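Putative polysaccharide deacetylase (Bdellovibrio bacteriovorus HD100, PDB 5JP6) probably removes acetyl groups from peptidoglycan as a zinc-dependent deacetylase of carbohydrate esterase family 4, in a predatory bacterium that attacks the prey wall. Local coordinates at residues S129-A134 and Q139-F144; A186-L191 and A218-V223; E314-R319 and Q338-E343; A322-Q327 and R355-V360; V332-I337 and P346-E351. The protein carries 1 engineered substitution. All coordinates share one frame; numbering follows the deposited sequence. Where two conformers were deposited one is given.

Contact 1 of 5, residues S129-A134 and Q139-F144; sequences SVPGHA and QSRNSF
Val130 meets Ser140 and Asn142 where the long loop between helix 110-126 and strand 150-153 doubles back on itself, and an ST turn shapes the returning limb: Ser140 OG accepts a hydrogen bond from the backbone N of Asn142 at 3.1 Å. The tight part is the buried side, lying on helix 339-354. There Val130 CG1, set anti to its backbone N (chi1 -172°), comes to 3.5 Å from Asn142 OD1, the two side chains crossing at about a right angle. Val130 CG1 also reaches Ser140 CB at 4.0 Å. The amide of Asn142 is held from its other end, ND2 bonding to the carbonyl of Pro346, while OD1 is buried against the valine methyls without a hydrogen-bond partner in the model. Ser140 OG is bonded a second time, to Glu193 of helix 183-193, and Val130 N to Gln347, which ties both limbs of the loop to the helices beneath.

The outer side is looser and more open to solvent. The Arg141 side chain, extended from CG to NE, passes across Pro131 at about a right angle, with Pro131 CD over the centre of one guanidinium face, 4.0 Å from Arg141 CZ. Its one bond to the opposite limb is short but badly bent and therefore weak: Arg141 NH1 approaches Ser129 O obliquely at 2.7 Å, with an N-H...O angle of 122°.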
# COMPACT_ATOMS: atom_id res chain seq x y z
N SER A 129 -7.59 -18.55 -11.97
CA SER A 129 -7.57 -19.94 -11.47
C SER A 129 -7.46 -19.99 -9.97
O SER A 129 -7.91 -20.97 -9.35
CB SER A 129 -6.49 -20.78 -12.15
OG SER A 129 -5.23 -20.42 -11.69
N VAL A 130 -6.90 -18.93 -9.38
CA VAL A 130 -6.77 -18.81 -7.91
C VAL A 130 -7.38 -17.50 -7.45
O VAL A 130 -6.69 -16.51 -7.30
CB VAL A 130 -5.31 -18.93 -7.42
CG1 VAL A 130 -5.29 -18.99 -5.92
CG2 VAL A 130 -4.65 -20.18 -8.00
N PRO A 131 -8.70 -17.48 -7.35
CA PRO A 131 -9.33 -16.20 -7.04
C PRO A 131 -9.02 -15.74 -5.63
O PRO A 131 -8.68 -16.54 -4.77
CB PRO A 131 -10.83 -16.50 -7.23
CG PRO A 131 -10.95 -17.97 -7.00
CD PRO A 131 -9.68 -18.55 -7.57
N GLY A 132 -9.08 -14.43 -5.43
CA GLY A 132 -8.99 -13.81 -4.15
C GLY A 132 -10.22 -12.98 -3.86
O GLY A 132 -11.17 -13.04 -4.61
N HIS A 133 -10.23 -12.29 -2.73
CA HIS A 133 -11.30 -11.41 -2.36
C HIS A 133 -10.78 -10.46 -1.31
O HIS A 133 -10.40 -10.89 -0.22
CB HIS A 133 -12.50 -12.14 -1.80
CG HIS A 133 -13.77 -11.43 -2.03
ND1 HIS A 133 -13.98 -10.13 -1.63
CD2 HIS A 133 -14.91 -11.82 -2.64
CE1 HIS A 133 -15.18 -9.75 -2.00
NE2 HIS A 133 -15.78 -10.76 -2.61
N ALA A 134 -10.83 -9.17 -1.62
CA ALA A 134 -10.30 -8.19 -0.70
C ALA A 134 -11.22 -7.88 0.47
O ALA A 134 -10.78 -7.26 1.42
CB ALA A 134 -9.99 -6.90 -1.41
N GLN A 139 -10.58 -18.72 1.86
CA GLN A 139 -9.47 -19.64 1.76
C GLN A 139 -9.34 -19.92 0.27
O GLN A 139 -10.22 -20.50 -0.40
CB GLN A 139 -9.67 -20.92 2.59
CG GLN A 139 -8.54 -21.94 2.43
CD GLN A 139 -8.82 -23.26 3.11
OE1 GLN A 139 -8.79 -24.33 2.50
NE2 GLN A 139 -9.11 -23.19 4.40
N SER A 140 -8.23 -19.48 -0.26
CA SER A 140 -7.97 -19.69 -1.70
C SER A 140 -7.68 -21.17 -1.91
O SER A 140 -7.57 -21.97 -0.96
CB SER A 140 -6.79 -18.85 -2.19
OG SER A 140 -5.62 -19.41 -1.80
N ARG A 141 -7.54 -21.52 -3.19
CA ARG A 141 -7.21 -22.86 -3.59
C ARG A 141 -5.77 -23.24 -3.33
O ARG A 141 -5.40 -24.37 -3.58
CB ARG A 141 -7.51 -23.01 -5.09
CG ARG A 141 -9.00 -22.91 -5.41
CD ARG A 141 -9.27 -22.91 -6.90
NE ARG A 141 -10.65 -22.51 -7.17
CZ ARG A 141 -11.14 -22.14 -8.36
NH1 ARG A 141 -10.38 -22.10 -9.45
NH2 ARG A 141 -12.42 -21.80 -8.46
N ASN A 142 -4.95 -22.28 -2.87
CA ASN A 142 -3.52 -22.56 -2.66
C ASN A 142 -3.31 -23.54 -1.55
O ASN A 142 -3.75 -23.29 -0.43
CB ASN A 142 -2.73 -21.28 -2.35
CG ASN A 142 -2.52 -20.41 -3.56
OD1 ASN A 142 -2.58 -20.89 -4.69
ND2 ASN A 142 -2.18 -19.09 -3.31
N SER A 143 -2.62 -24.63 -1.84
CA SER A 143 -2.27 -25.64 -0.81
C SER A 143 -0.84 -26.07 -1.04
O SER A 143 -0.53 -27.25 -1.18
CB SER A 143 -3.19 -26.83 -0.87
OG SER A 143 -3.33 -27.15 -2.20
N PHE A 144 0.03 -25.10 -1.06
CA PHE A 144 1.49 -25.29 -1.06
C PHE A 144 2.04 -24.42 0.05
O PHE A 144 1.33 -23.56 0.58
CB PHE A 144 2.15 -24.95 -2.41
CG PHE A 144 2.07 -23.50 -2.78
CD1 PHE A 144 0.97 -23.00 -3.52
CD2 PHE A 144 3.05 -22.62 -2.36
CE1 PHE A 144 0.88 -21.65 -3.81
CE2 PHE A 144 2.98 -21.28 -2.70
CZ PHE A 144 1.92 -20.79 -3.42

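Contact 2 of 5, residues A186-L191 and A218-V223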
# COMPACT_ATOMS: atom_id res chain seq x y z
N ALA A 186 -7.01 -9.32 3.94
CA ALA A 186 -7.03 -10.24 2.79
C ALA A 186 -5.59 -10.62 2.37
O ALA A 186 -5.31 -11.77 2.10
CB ALA A 186 -7.78 -9.64 1.61
N ILE A 187 -4.70 -9.63 2.35
CA ILE A 187 -3.30 -9.88 2.04
C ILE A 187 -2.69 -10.83 3.11
O ILE A 187 -2.00 -11.81 2.77
CB ILE A 187 -2.54 -8.57 1.79
CG1 ILE A 187 -2.94 -7.98 0.41
CG2 ILE A 187 -1.04 -8.80 1.91
CD1 ILE A 187 -2.61 -6.52 0.24
N LEU A 188 -2.99 -10.58 4.38
CA LEU A 188 -2.50 -11.45 5.46
C LEU A 188 -2.97 -12.89 5.27
O LEU A 188 -2.20 -13.83 5.46
CB LEU A 188 -2.94 -10.95 6.83
CG LEU A 188 -2.32 -9.65 7.31
CD1 LEU A 188 -2.89 -9.23 8.65
CD2 LEU A 188 -0.80 -9.74 7.41
N ARG A 189 -4.25 -13.06 4.91
CA ARG A 189 -4.78 -14.42 4.71
C ARG A 189 -4.03 -15.12 3.60
O ARG A 189 -3.64 -16.28 3.72
CB ARG A 189 -6.26 -14.40 4.39
CG ARG A 189 -7.12 -13.96 5.55
CD ARG A 189 -8.58 -14.15 5.26
NE ARG A 189 -9.13 -13.14 4.34
CZ ARG A 189 -9.63 -11.96 4.70
NH1 ARG A 189 -9.62 -11.57 5.96
NH2 ARG A 189 -10.14 -11.15 3.78
N ALA A 190 -3.80 -14.38 2.53
CA ALA A 190 -3.12 -14.97 1.35
C ALA A 190 -1.68 -15.37 1.70
O ALA A 190 -1.22 -16.46 1.35
CB ALA A 190 -3.14 -14.00 0.19
N LEU A 191 -0.99 -14.51 2.41
CA LEU A 191 0.38 -14.80 2.82
C LEU A 191 0.44 -16.00 3.73
O LEU A 191 1.29 -16.89 3.57
CB LEU A 191 1.02 -13.57 3.48
CG LEU A 191 1.24 -12.35 2.59
CD1 LEU A 191 1.59 -11.13 3.43
CD2 LEU A 191 2.35 -12.58 1.57
N ALA A 218 1.20 -7.76 12.83
CA ALA A 218 2.27 -8.10 13.78
C ALA A 218 2.17 -9.59 14.22
O ALA A 218 3.16 -10.32 14.26
CB ALA A 218 2.28 -7.18 14.98
N ALA A 219 0.95 -10.02 14.54
CA ALA A 219 0.74 -11.35 15.07
C ALA A 219 1.08 -12.45 14.04
O ALA A 219 1.32 -13.59 14.43
CB ALA A 219 -0.67 -11.50 15.57
N ASP A 220 1.06 -12.10 12.75
CA ASP A 220 1.33 -13.04 11.67
C ASP A 220 2.83 -13.13 11.34
O ASP A 220 3.19 -13.83 10.41
CB ASP A 220 0.48 -12.76 10.41
CG ASP A 220 -0.95 -13.34 10.50
OD1 ASP A 220 -1.35 -13.86 11.60
OD2 ASP A 220 -1.67 -13.21 9.48
N GLY A 221 3.69 -12.43 12.10
CA GLY A 221 5.15 -12.61 11.99
C GLY A 221 5.85 -11.73 10.97
O GLY A 221 7.03 -11.90 10.71
N HIS A 222 5.14 -10.74 10.45
CA HIS A 222 5.71 -9.90 9.42
C HIS A 222 6.59 -8.80 10.03
O HIS A 222 6.48 -8.47 11.21
CB HIS A 222 4.60 -9.30 8.57
CG HIS A 222 3.71 -10.32 7.96
ND1 HIS A 222 4.13 -11.22 7.01
CD2 HIS A 222 2.42 -10.62 8.22
CE1 HIS A 222 3.12 -12.01 6.68
NE2 HIS A 222 2.07 -11.66 7.39
N VAL A 223 7.45 -8.26 9.19
CA VAL A 223 8.25 -7.07 9.54
C VAL A 223 7.37 -5.84 9.33
O VAL A 223 6.64 -5.75 8.34
CB VAL A 223 9.57 -7.03 8.75
CG1 VAL A 223 10.15 -5.63 8.75
CG2 VAL A 223 10.53 -8.04 9.32
O HOH W 1 -0.14 -13.39 7.26
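The C-terminal end of helix 211-219, closed by a Schellman motif with Gly221 at positive phi, packs against helix 183-193 through Asp220 and His222. The imidazole of His222 lies obliquely to two leucines one turn apart on that helix: Leu188 CD2 is 3.4 Å from His222 CD2, and Leu191 CD1 is 3.7 Å from His222 CE1. Both sit near the NE2 side of the ring. Here the turn between helix 211-219 and strand 223-227 packs on helix 183-193, within the NodB-type deacetylase domain with its parallel sheet, and His222 leads straight into the strand. On the strand side its ND1 bonds to the backbone N of Ala198, and Phe200 meets the ring edge-to-face. At the other nitrogen a water lies in the ring plane, 2.8 Å from His222 NE2. The same water donates to Leu188 O and, at 2.7 Å, to Asp220 OD2, bridging a helix carbonyl and a carboxylate that have no direct bond. Asp220 OD2 otherwise rests 3.7 Å from Leu188 CB.

Contact 3 of 5, residues E314-R319 and Q338-E343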
# COMPACT_ATOMS: atom_id res chain seq x y z
N GLU A 314 -5.73 -9.08 -14.60
CA GLU A 314 -4.87 -9.76 -15.58
C GLU A 314 -3.62 -8.94 -15.91
O GLU A 314 -2.49 -9.43 -15.92
CB GLU A 314 -5.71 -10.02 -16.84
CG GLU A 314 -5.19 -11.02 -17.82
CD GLU A 314 -6.34 -11.60 -18.68
OE1 GLU A 314 -7.05 -12.50 -18.16
OE2 GLU A 314 -6.52 -11.17 -19.87
N GLN A 315 -3.81 -7.66 -16.21
CA GLN A 315 -2.72 -6.76 -16.52
C GLN A 315 -1.72 -6.58 -15.33
O GLN A 315 -0.54 -6.65 -15.48
CB GLN A 315 -3.32 -5.44 -17.04
CG GLN A 315 -2.25 -4.42 -17.37
CD GLN A 315 -2.79 -3.23 -18.10
OE1 GLN A 315 -3.88 -3.25 -18.65
NE2 GLN A 315 -2.03 -2.16 -18.09
N LEU A 316 -2.33 -6.41 -14.15
CA LEU A 316 -1.50 -6.24 -12.96
C LEU A 316 -0.63 -7.47 -12.71
O LEU A 316 0.58 -7.33 -12.51
CB LEU A 316 -2.39 -5.92 -11.74
CG LEU A 316 -1.65 -5.73 -10.40
CD1 LEU A 316 -0.59 -4.63 -10.54
CD2 LEU A 316 -2.62 -5.41 -9.30
N LEU A 317 -1.21 -8.67 -12.77
CA LEU A 317 -0.45 -9.94 -12.58
C LEU A 317 0.62 -10.02 -13.65
O LEU A 317 1.73 -10.41 -13.35
CB LEU A 317 -1.35 -11.18 -12.62
CG LEU A 317 -2.08 -11.46 -11.34
CD1 LEU A 317 -3.35 -12.26 -11.60
CD2 LEU A 317 -1.11 -12.17 -10.37
N ALA A 318 0.29 -9.67 -14.90
CA ALA A 318 1.23 -9.77 -15.99
C ALA A 318 2.42 -8.82 -15.79
O ALA A 318 3.57 -9.21 -15.99
CB ALA A 318 0.54 -9.50 -17.33
N ARG A 319 2.12 -7.58 -15.37
CA ARG A 319 3.19 -6.61 -15.19
C ARG A 319 4.11 -6.99 -14.03
O ARG A 319 5.34 -7.00 -14.18
CB ARG A 319 2.60 -5.24 -14.97
CG ARG A 319 3.63 -4.17 -14.66
CD ARG A 319 4.77 -4.06 -15.67
NE ARG A 319 4.35 -3.80 -17.04
CZ ARG A 319 4.24 -2.61 -17.62
NH1 ARG A 319 4.46 -1.48 -16.99
NH2 ARG A 319 3.90 -2.56 -18.90
N GLN A 338 -4.20 -0.95 -1.82
CA GLN A 338 -4.71 -1.09 -3.17
C GLN A 338 -5.56 -2.38 -3.23
O GLN A 338 -5.04 -3.49 -3.12
CB GLN A 338 -3.57 -1.19 -4.18
CG GLN A 338 -4.03 -1.06 -5.63
CD GLN A 338 -4.49 0.38 -5.95
OE1 GLN A 338 -3.77 1.39 -5.76
NE2 GLN A 338 -5.71 0.48 -6.35
N ARG A 339 -6.87 -2.22 -3.41
CA ARG A 339 -7.76 -3.38 -3.41
C ARG A 339 -7.33 -4.44 -4.39
O ARG A 339 -7.29 -5.65 -4.07
CB ARG A 339 -9.21 -2.99 -3.65
CG ARG A 339 -10.06 -4.22 -3.82
CD ARG A 339 -11.53 -3.97 -3.71
NE ARG A 339 -12.24 -5.23 -3.85
CZ ARG A 339 -13.55 -5.34 -4.00
NH1 ARG A 339 -14.31 -4.27 -3.94
NH2 ARG A 339 -14.08 -6.54 -4.12
N ARG A 340 -6.96 -4.02 -5.60
CA ARG A 340 -6.69 -5.01 -6.64
C ARG A 340 -5.49 -5.87 -6.29
O ARG A 340 -5.45 -7.03 -6.64
CB ARG A 340 -6.50 -4.34 -7.98
CG ARG A 340 -6.52 -5.28 -9.16
CD ARG A 340 -6.54 -4.48 -10.46
NE ARG A 340 -7.56 -3.45 -10.54
CZ ARG A 340 -8.79 -3.59 -11.07
NH1 ARG A 340 -9.23 -4.75 -11.50
NH2 ARG A 340 -9.58 -2.55 -11.16
N THR A 341 -4.55 -5.30 -5.55
CA THR A 341 -3.41 -6.07 -5.06
C THR A 341 -3.84 -7.20 -4.13
O THR A 341 -3.34 -8.35 -4.25
CB THR A 341 -2.38 -5.14 -4.43
OG1 THR A 341 -1.91 -4.23 -5.43
CG2 THR A 341 -1.19 -5.90 -3.80
N ALA A 342 -4.79 -6.91 -3.23
CA ALA A 342 -5.34 -7.97 -2.36
C ALA A 342 -6.08 -9.01 -3.24
O ALA A 342 -5.97 -10.24 -3.02
CB ALA A 342 -6.24 -7.40 -1.28
N GLU A 343 -6.84 -8.55 -4.27
CA GLU A 343 -7.60 -9.47 -5.09
C GLU A 343 -6.70 -10.46 -5.83
O GLU A 343 -7.12 -11.58 -6.07
CB GLU A 343 -8.44 -8.70 -6.13
CG GLU A 343 -9.52 -7.81 -5.55
CD GLU A 343 -10.77 -8.58 -5.13
OE1 GLU A 343 -11.06 -9.68 -5.65
OE2 GLU A 343 -11.52 -8.02 -4.27
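Leu316 reaches from helix 313-327 toward the first turn of helix 339-354, and one of its methyls makes the whole contact. From CB, which points at the opposite helix, the chain runs to CG, placed opposite the backbone N by chi1 of 179°; of the two branches there, CD2 does the touching. It lies 3.9 Å from Arg340 CG and 4.2 Å from Arg340 CD, against the aliphatic stem of the arginine, which it meets at a slant. Thr341 OG1 is 4.1 Å from the same CD2, a van der Waals contact; the hydroxyl's hydrogen bond goes to Asp307. The polar end of Arg340 is carried off by a bend at chi3 (-52°): NH1 bonds to Asn313, just before the leucine's segment, and to His120. Along the same turn Arg339 grips Glu343 side-on, NE and NH2 both on OE2 and from one face of the carboxylate, with the NE bond 2.9 Å long.

Leu316 also touches Ile344, a turn further along helix 339-354, which extends the apolar side of the contact; helix 110-126 covers the arginine side, helix 183-193 lies against Ala342, and strand 330-335 joins the two along the chain.

Contact 4 of 5, residues A322-Q327 and R355-V360; sequences ANVESQ and RGYSVV
Glu325, near the end of helix 313-327, uses both carboxylate oxygens on the segment that leads into strand 358-364. OE1 accepts the phenol proton of Tyr357, with Tyr357 OH 2.7 Å away and well out of the carboxylate plane, the ring and carboxylate being turned 78° apart. OE2 takes Arg355 NH1 at 2.9 Å in a salt bridge whose N-H...O angle is 161°, through the lone pair anti to the other oxygen and close to the guanidinium plane. A bend at chi2 of -85° brings the Glu325 carboxylate round to both donors. Arg355 has a second charged partner, as its NE is bridged to Glu351 of the preceding helix.

Val324, one residue earlier, sends CG1 squarely over one face of the Tyr357 ring, 3.6 Å from its centroid and almost along the ring normal, a CH-pi contact. Lys169 makes a cation-pi contact with the same ring and bonds to Arg355 O. Gly356, at positive phi, closes helix 339-354 in a Schellman motif and turns the chain toward the sheet.

With a phenol and a guanidinium donating to separate oxygens, Glu325 is probably kept ionised, and the tyrosine is fixed both at its hydroxyl and over its face.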
# COMPACT_ATOMS: atom_id res chain seq x y z
N ALA A 322 6.06 -10.16 -14.99
CA ALA A 322 7.08 -9.82 -16.00
C ALA A 322 8.28 -9.13 -15.35
O ALA A 322 9.43 -9.45 -15.65
CB ALA A 322 6.49 -8.95 -17.09
N ASN A 323 8.03 -8.24 -14.39
CA ASN A 323 9.11 -7.54 -13.74
C ASN A 323 9.88 -8.45 -12.81
O ASN A 323 11.10 -8.34 -12.69
CB ASN A 323 8.59 -6.30 -13.00
CG ASN A 323 8.28 -5.16 -13.94
OD1 ASN A 323 8.73 -5.13 -15.09
ND2 ASN A 323 7.48 -4.21 -13.46
N VAL A 324 9.18 -9.34 -12.11
CA VAL A 324 9.88 -10.36 -11.30
C VAL A 324 10.84 -11.14 -12.19
O VAL A 324 12.03 -11.29 -11.86
CB VAL A 324 8.89 -11.35 -10.61
CG1 VAL A 324 9.63 -12.54 -10.04
CG2 VAL A 324 8.08 -10.63 -9.52
N GLU A 325 10.33 -11.62 -13.33
CA GLU A 325 11.15 -12.43 -14.22
C GLU A 325 12.32 -11.68 -14.83
O GLU A 325 13.43 -12.24 -14.95
CB GLU A 325 10.27 -13.06 -15.31
CG GLU A 325 9.20 -14.00 -14.80
CD GLU A 325 9.63 -15.43 -14.57
OE1 GLU A 325 10.82 -15.71 -14.39
OE2 GLU A 325 8.71 -16.30 -14.56
N SER A 326 12.08 -10.42 -15.20
CA SER A 326 13.08 -9.52 -15.78
C SER A 326 14.26 -9.28 -14.82
O SER A 326 15.43 -9.31 -15.20
CB SER A 326 12.45 -8.15 -16.00
OG SER A 326 11.92 -8.08 -17.26
N GLN A 327 13.91 -8.99 -13.58
CA GLN A 327 14.89 -8.73 -12.54
C GLN A 327 15.55 -9.99 -12.00
O GLN A 327 16.72 -9.96 -11.61
CB GLN A 327 14.26 -7.95 -11.38
CG GLN A 327 13.87 -6.55 -11.75
CD GLN A 327 15.08 -5.68 -12.03
OE1 GLN A 327 16.02 -5.63 -11.23
NE2 GLN A 327 15.09 -5.05 -13.17
N ARG A 355 6.79 -20.48 -10.87
CA ARG A 355 7.94 -19.96 -11.60
C ARG A 355 9.28 -20.22 -10.94
O ARG A 355 10.31 -19.82 -11.49
CB ARG A 355 7.74 -18.46 -11.89
CG ARG A 355 6.54 -18.22 -12.80
CD ARG A 355 6.07 -16.77 -12.75
NE ARG A 355 4.90 -16.54 -13.59
CZ ARG A 355 4.88 -15.92 -14.76
NH1 ARG A 355 5.99 -15.50 -15.33
NH2 ARG A 355 3.72 -15.77 -15.39
N GLY A 356 9.27 -20.87 -9.77
CA GLY A 356 10.48 -21.29 -9.08
C GLY A 356 11.06 -20.26 -8.14
O GLY A 356 12.22 -20.38 -7.72
N TYR A 357 10.25 -19.27 -7.77
CA TYR A 357 10.71 -18.21 -6.89
C TYR A 357 10.40 -18.60 -5.40
O TYR A 357 9.45 -19.37 -5.12
CB TYR A 357 10.12 -16.82 -7.31
CG TYR A 357 10.66 -16.28 -8.62
CD1 TYR A 357 10.10 -16.62 -9.85
CD2 TYR A 357 11.77 -15.43 -8.64
CE1 TYR A 357 10.64 -16.17 -11.02
CE2 TYR A 357 12.30 -15.00 -9.84
CZ TYR A 357 11.74 -15.38 -11.02
OH TYR A 357 12.25 -14.91 -12.22
N SER A 358 11.21 -18.07 -4.48
CA SER A 358 11.00 -18.23 -3.05
C SER A 358 10.85 -16.85 -2.39
O SER A 358 11.46 -15.88 -2.82
CB SER A 358 12.19 -18.95 -2.42
OG SER A 358 12.39 -20.19 -3.05
N VAL A 359 10.01 -16.75 -1.36
CA VAL A 359 9.77 -15.53 -0.67
C VAL A 359 10.69 -15.38 0.55
O VAL A 359 10.78 -16.29 1.37
CB VAL A 359 8.30 -15.39 -0.24
CG1 VAL A 359 8.09 -14.13 0.62
CG2 VAL A 359 7.39 -15.33 -1.47
N VAL A 360 11.38 -14.25 0.62
CA VAL A 360 12.35 -13.98 1.69
C VAL A 360 11.87 -12.83 2.56
O VAL A 360 11.44 -11.80 2.04
CB VAL A 360 13.71 -13.59 1.09
CG1 VAL A 360 14.68 -13.10 2.15
CG2 VAL A 360 14.29 -14.78 0.34

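Contact 5 of 5, residues V332-I337 and P346-E351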
# COMPACT_ATOMS: atom_id res chain seq x y z
N VAL A 332 10.02 -6.40 -4.13
CA VAL A 332 8.81 -6.03 -4.86
C VAL A 332 8.05 -4.96 -4.11
O VAL A 332 7.79 -5.12 -2.91
CB VAL A 332 7.87 -7.25 -5.02
CG1 VAL A 332 6.66 -6.88 -5.91
CG2 VAL A 332 8.63 -8.44 -5.60
N LEU A 333 7.63 -3.92 -4.82
CA LEU A 333 6.79 -2.86 -4.25
C LEU A 333 5.30 -3.08 -4.56
O LEU A 333 4.90 -2.99 -5.73
CB LEU A 333 7.19 -1.50 -4.82
CG LEU A 333 6.36 -0.32 -4.34
CD1 LEU A 333 6.46 -0.11 -2.82
CD2 LEU A 333 6.74 0.96 -5.08
N PHE A 334 4.52 -3.30 -3.49
CA PHE A 334 3.04 -3.39 -3.53
C PHE A 334 2.56 -2.30 -2.53
O PHE A 334 3.30 -1.80 -1.67
CB PHE A 334 2.51 -4.75 -3.08
CG PHE A 334 2.64 -5.87 -4.10
CD1 PHE A 334 1.98 -5.82 -5.36
CD2 PHE A 334 3.37 -7.00 -3.78
CE1 PHE A 334 2.07 -6.88 -6.21
CE2 PHE A 334 3.42 -8.08 -4.64
CZ PHE A 334 2.80 -8.00 -5.85
N HIS A 335 1.26 -2.04 -2.60
CA HIS A 335 0.54 -1.24 -1.60
C HIS A 335 -0.63 -2.05 -1.06
O HIS A 335 -1.50 -2.45 -1.84
CB HIS A 335 0.05 0.06 -2.22
CG HIS A 335 1.15 0.94 -2.72
ND1 HIS A 335 1.76 0.72 -3.94
CD2 HIS A 335 1.82 1.97 -2.14
CE1 HIS A 335 2.75 1.60 -4.08
NE2 HIS A 335 2.79 2.36 -3.01
N ASP A 336 -0.66 -2.29 0.26
CA ASP A 336 -1.74 -3.13 0.82
C ASP A 336 -3.05 -2.28 0.92
O ASP A 336 -4.11 -2.84 1.19
CB ASP A 336 -1.40 -3.85 2.13
CG ASP A 336 -0.90 -2.94 3.22
OD1 ASP A 336 -0.05 -2.08 2.90
OD2 ASP A 336 -1.34 -3.07 4.39
N ILE A 337 -2.98 -0.99 0.62
CA ILE A 337 -4.18 -0.15 0.49
C ILE A 337 -4.81 -0.18 -0.91
O ILE A 337 -5.84 0.45 -1.15
CB ILE A 337 -3.91 1.32 0.93
CG1 ILE A 337 -2.88 1.99 0.03
CG2 ILE A 337 -3.45 1.37 2.38
CD1 ILE A 337 -2.84 3.48 0.14
N PRO A 346 -3.47 -14.13 -3.86
CA PRO A 346 -3.31 -15.60 -3.94
C PRO A 346 -2.77 -16.09 -5.28
O PRO A 346 -1.89 -16.95 -5.33
CB PRO A 346 -4.73 -16.11 -3.68
CG PRO A 346 -5.35 -15.03 -2.84
CD PRO A 346 -4.81 -13.73 -3.38
N GLN A 347 -3.23 -15.47 -6.35
CA GLN A 347 -2.84 -15.86 -7.68
C GLN A 347 -1.32 -15.53 -7.91
O GLN A 347 -0.55 -16.32 -8.49
CB GLN A 347 -3.70 -15.16 -8.71
CG GLN A 347 -3.43 -15.64 -10.12
CD GLN A 347 -4.20 -16.91 -10.48
OE1 GLN A 347 -5.40 -16.89 -10.48
NE2 GLN A 347 -3.52 -18.01 -10.72
N PHE A 348 -0.90 -14.37 -7.42
CA PHE A 348 0.48 -13.93 -7.51
C PHE A 348 1.40 -14.91 -6.80
O PHE A 348 2.44 -15.30 -7.33
CB PHE A 348 0.64 -12.52 -6.94
CG PHE A 348 2.06 -12.06 -6.86
CD1 PHE A 348 2.76 -11.74 -8.00
CD2 PHE A 348 2.72 -11.96 -5.64
CE1 PHE A 348 4.07 -11.30 -7.93
CE2 PHE A 348 4.04 -11.56 -5.59
CZ PHE A 348 4.70 -11.22 -6.72
N LEU A 349 1.03 -15.26 -5.58
CA LEU A 349 1.82 -16.19 -4.80
C LEU A 349 1.94 -17.56 -5.48
O LEU A 349 3.01 -18.16 -5.48
CB LEU A 349 1.26 -16.27 -3.39
CG LEU A 349 1.32 -14.97 -2.56
CD1 LEU A 349 0.46 -15.07 -1.30
CD2 LEU A 349 2.76 -14.61 -2.25
N ARG A 350 0.83 -18.05 -6.03
CA ARG A 350 0.86 -19.31 -6.75
C ARG A 350 1.80 -19.22 -7.96
O ARG A 350 2.58 -20.14 -8.20
CB ARG A 350 -0.55 -19.74 -7.14
CG ARG A 350 -0.64 -21.02 -8.00
CD ARG A 350 -0.02 -22.28 -7.41
NE ARG A 350 0.23 -23.32 -8.42
CZ ARG A 350 -0.62 -24.25 -8.83
NH1 ARG A 350 -1.84 -24.35 -8.32
NH2 ARG A 350 -0.24 -25.12 -9.76
N GLU A 351 1.74 -18.12 -8.70
CA GLU A 351 2.65 -17.96 -9.85
C GLU A 351 4.12 -17.85 -9.42
O GLU A 351 4.96 -18.43 -10.09
CB GLU A 351 2.25 -16.79 -10.72
CG GLU A 351 1.11 -17.13 -11.66
CD GLU A 351 1.54 -18.23 -12.64
OE1 GLU A 351 2.60 -18.05 -13.31
OE2 GLU A 351 0.85 -19.26 -12.68
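Phe334 on strand 330-335 and Phe348 on helix 339-354 come from opposite directions and meet as a T-shaped pair. The edge of the Phe334 ring, formed by CE2 and CZ, is directed at the face of Phe348; the planes stand at 85° and the centroids are 5.1 Å apart. Phe334 CZ lies over the centre of the Phe348 ring, 3.7 Å above its plane, while the closest approach, also 3.7 Å, is between Phe334 CE2 and Phe348 CE2. Chi1 of 174° swings Phe348 CG opposite its own backbone N, turning the ring in toward the sheet. One face of Phe334 is in turn lined by Val332 CG1, two residues back on the strand.

Helix 313-327 adds Val320 and Leu321 to the Phe348 side, completing an apolar layer between helices and parallel sheet. Beyond Phe334 the strand runs on toward the zinc site: the Phe334 side chain is about 7 Å from that of Asp176, a zinc-binding position although no zinc is bound to it in this model, and the next residue, His335, bonds through NE2 to the hydroxyl of Tyr280, a zinc ligand.

No hydrogen bond joins the two segments, so the pair is held by dispersion and by the weak electrostatic match of ring C-H groups with a pi face.

In the fold
Contacts 2, 3 and 5 are buried, whereas contacts 1 and 4 are partly buried and lie further from the chain's centre. Helix 339-354 is common to contacts 3 and 5, whose centres lie about 7 Å apart and which touch through Thr341 and Phe334; helix 313-327 serves contacts 3 and 4. Contact 1 is fastened to helix 339-354 by bonds to Gln347, Pro346 and Glu343, and contact 2 packs on it through Ala186, Ile187 and Ala190. Chemistry follows place: aromatic and aliphatic contacts fill contacts 3 and 5, a bridging water serves contact 2, contact 1 has only a weak arginine-to-carbonyl bond between its segments, and contact 4 a salt bridge and a tyrosine-carboxylate bond.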